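Local coordinates for tail assembly chaperone (Enterobacteria phage HK97, PDB 2OB9), which probably acts as a chaperone in assembly of the phage tail, at residues Val33-Pro38 with Lys110-Leu115. Residues are numbered along the deposited sequence; the frame is centred on the assembly and turned at random.
Sequences VVLREP and KQALDL
The last turn of helix 103-113 packs on one face of the antiparallel sheet, against the end of its middle strand 31-36, where the CA atoms of L35 and A112 make the closest backbone approach of the two segments. These CA atoms lie 5.5 Å apart, a spacing that the small side chain of A112 permits, and CB of L35 stands 4.2 Å from CB of A112. L35 sends its CG anti to the carbonyl carbon (chi1 -65°), and its CD1 methyl reaches the helix beside Q111, 3.6 Å from CB of Q111. The L35 and Q111 side chains cross at about a right angle, and the leucine methyl meets CB of Q111 first. A112 CB also approaches the backbone of the strand, 3.8 Å from O of R36.

L115 brings its CD1 to the main chain where the strand gives way to a loop, 3.6 Å from O of L35 and 3.7 Å from N of E37. P38 and L113 extend the contact past the end of the strand: CG of P38 meets CD2 of L113 at 3.7 Å. No hydrogen bond links the two segments, and the contact is one of van der Waals packing, partly between apolar side chains and partly of methyl groups against the strand backbone.

The polar ends are engaged around it. R36, whose CB points away from the helix, donates from NH1 to O of E37 at 3.2 Å, with the acceptor close to the guanidinium plane, and the same nitrogen forms a salt bridge with D78. E37 binds the backbone N of R19 through OE2 and forms a salt bridge with R107 of a neighbouring subunit through OE1. V23 and L80 also touch L35, while V79 touches A112. The arrangement is helix-on-sheet packing of an alpha+beta fold, the last helix of the modelled chain lying against the antiparallel sheet.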
loop_
_atom_site.group_PDB
_atom_site.type_symbol
_atom_site.label_atom_id
_atom_site.label_comp_id
_atom_site.label_asym_id
_atom_site.label_seq_id
_atom_site.Cartn_x
_atom_site.Cartn_y
_atom_site.Cartn_z
ATOM N N VAL A 33 -6.177 39.743 -22.459
ATOM C CA VAL A 33 -5.469 38.501 -22.722
ATOM C C VAL A 33 -6.553 37.474 -23.002
ATOM O O VAL A 33 -7.738 37.739 -22.791
ATOM C CB VAL A 33 -4.585 38.027 -21.499
ATOM C CG1 VAL A 33 -3.586 39.104 -21.117
ATOM C CG2 VAL A 33 -5.455 37.559 -20.259
ATOM N N VAL A 34 -6.144 36.321 -23.511
ATOM C CA VAL A 34 -7.022 35.195 -23.692
ATOM C C VAL A 34 -6.535 34.102 -22.751
ATOM O O VAL A 34 -5.359 33.781 -22.697
ATOM C CB VAL A 34 -7.035 34.722 -25.181
ATOM C CG1 VAL A 34 -7.667 33.340 -25.307
ATOM C CG2 VAL A 34 -7.771 35.733 -26.087
ATOM N N LEU A 35 -7.452 33.576 -21.969
ATOM C CA LEU A 35 -7.192 32.462 -21.085
ATOM C C LEU A 35 -7.828 31.209 -21.685
ATOM O O LEU A 35 -9.010 31.207 -22.036
ATOM C CB LEU A 35 -7.825 32.729 -19.683
ATOM C CG LEU A 35 -7.274 33.891 -18.837
ATOM C CD1 LEU A 35 -7.904 33.914 -17.447
ATOM C CD2 LEU A 35 -5.720 33.881 -18.736
ATOM N N ARG A 36 -7.030 30.153 -21.786
ATOM C CA ARG A 36 -7.482 28.865 -22.292
ATOM C C ARG A 36 -7.324 27.831 -21.169
ATOM O O ARG A 36 -6.486 28.005 -20.327
ATOM C CB ARG A 36 -6.682 28.481 -23.564
ATOM C CG ARG A 36 -5.279 27.951 -23.320
ATOM C CD ARG A 36 -4.845 27.363 -24.621
ATOM N NE ARG A 36 -3.450 27.005 -24.882
ATOM C CZ ARG A 36 -2.733 26.105 -24.217
ATOM N NH1 ARG A 36 -3.207 25.560 -23.087
ATOM N NH2 ARG A 36 -1.490 25.793 -24.651
ATOM N N GLU A 37 -8.167 26.803 -21.132
ATOM C CA GLU A 37 -7.938 25.659 -20.268
ATOM C C GLU A 37 -6.559 25.033 -20.606
ATOM O O GLU A 37 -6.079 25.199 -21.710
ATOM C CB GLU A 37 -9.052 24.631 -20.434
ATOM C CG GLU A 37 -9.042 23.930 -21.776
ATOM C CD GLU A 37 -10.184 22.954 -21.895
ATOM O OE1 GLU A 37 -10.270 22.067 -21.021
ATOM O OE2 GLU A 37 -10.974 23.063 -22.861
ATOM N N PRO A 38 -5.905 24.363 -19.641
ATOM C CA PRO A 38 -4.623 23.747 -19.973
ATOM C C PRO A 38 -4.734 22.571 -20.914
ATOM O O PRO A 38 -5.753 21.855 -20.929
ATOM C CB PRO A 38 -4.088 23.269 -18.615
ATOM C CG PRO A 38 -4.873 24.062 -17.613
ATOM C CD PRO A 38 -6.213 24.243 -18.202
ATOM N N LYS A 110 -6.160 30.815 -11.790
ATOM C CA LYS A 110 -7.444 30.369 -11.238
ATOM C C LYS A 110 -8.610 30.580 -12.182
ATOM O O LYS A 110 -9.390 29.686 -12.402
ATOM C CB LYS A 110 -7.737 31.026 -9.883
ATOM C CG LYS A 110 -7.082 30.276 -8.743
ATOM C CD LYS A 110 -7.053 31.089 -7.485
ATOM C CE LYS A 110 -6.203 30.407 -6.416
ATOM N NZ LYS A 110 -6.965 29.363 -5.657
ATOM N N GLN A 111 -8.725 31.787 -12.714
ATOM C CA GLN A 111 -9.708 32.128 -13.713
ATOM C C GLN A 111 -9.630 31.116 -14.873
ATOM O O GLN A 111 -10.664 30.579 -15.272
ATOM C CB GLN A 111 -9.460 33.562 -14.177
ATOM C CG GLN A 111 -10.696 34.422 -14.332
ATOM C CD GLN A 111 -10.388 35.866 -14.736
ATOM O OE1 GLN A 111 -11.228 36.548 -15.341
ATOM N NE2 GLN A 111 -9.199 36.340 -14.396
ATOM N N ALA A 112 -8.418 30.804 -15.367
ATOM C CA ALA A 112 -8.264 29.796 -16.449
ATOM C C ALA A 112 -8.757 28.379 -16.071
ATOM O O ALA A 112 -9.433 27.712 -16.872
ATOM C CB ALA A 112 -6.831 29.734 -16.964
ATOM N N LEU A 113 -8.409 27.935 -14.862
ATOM C CA LEU A 113 -8.851 26.642 -14.333
ATOM C C LEU A 113 -10.367 26.600 -14.092
ATOM O O LEU A 113 -10.920 25.543 -14.140
ATOM C CB LEU A 113 -8.061 26.207 -13.061
ATOM C CG LEU A 113 -6.522 26.145 -13.206
ATOM C CD1 LEU A 113 -5.822 25.703 -11.924
ATOM C CD2 LEU A 113 -6.127 25.289 -14.381
ATOM N N ASP A 114 -11.012 27.746 -13.868
ATOM C CA ASP A 114 -12.489 27.859 -13.837
ATOM C C ASP A 114 -13.212 27.361 -15.099
ATOM O O ASP A 114 -14.390 27.056 -15.050
ATOM C CB ASP A 114 -12.936 29.316 -13.613
ATOM C CG ASP A 114 -12.959 29.733 -12.143
ATOM O OD1 ASP A 114 -12.967 28.854 -11.237
ATOM O OD2 ASP A 114 -12.976 30.970 -11.901
ATOM N N LEU A 115 -12.517 27.328 -16.232
ATOM C CA LEU A 115 -13.142 26.961 -17.502
ATOM C C LEU A 115 -13.447 25.477 -17.567
ATOM O O LEU A 115 -14.393 25.078 -18.235
ATOM C CB LEU A 115 -12.271 27.359 -18.693
ATOM C CG LEU A 115 -12.035 28.844 -18.946
ATOM C CD1 LEU A 115 -10.831 29.002 -19.809
ATOM C CD2 LEU A 115 -13.232 29.469 -19.591
#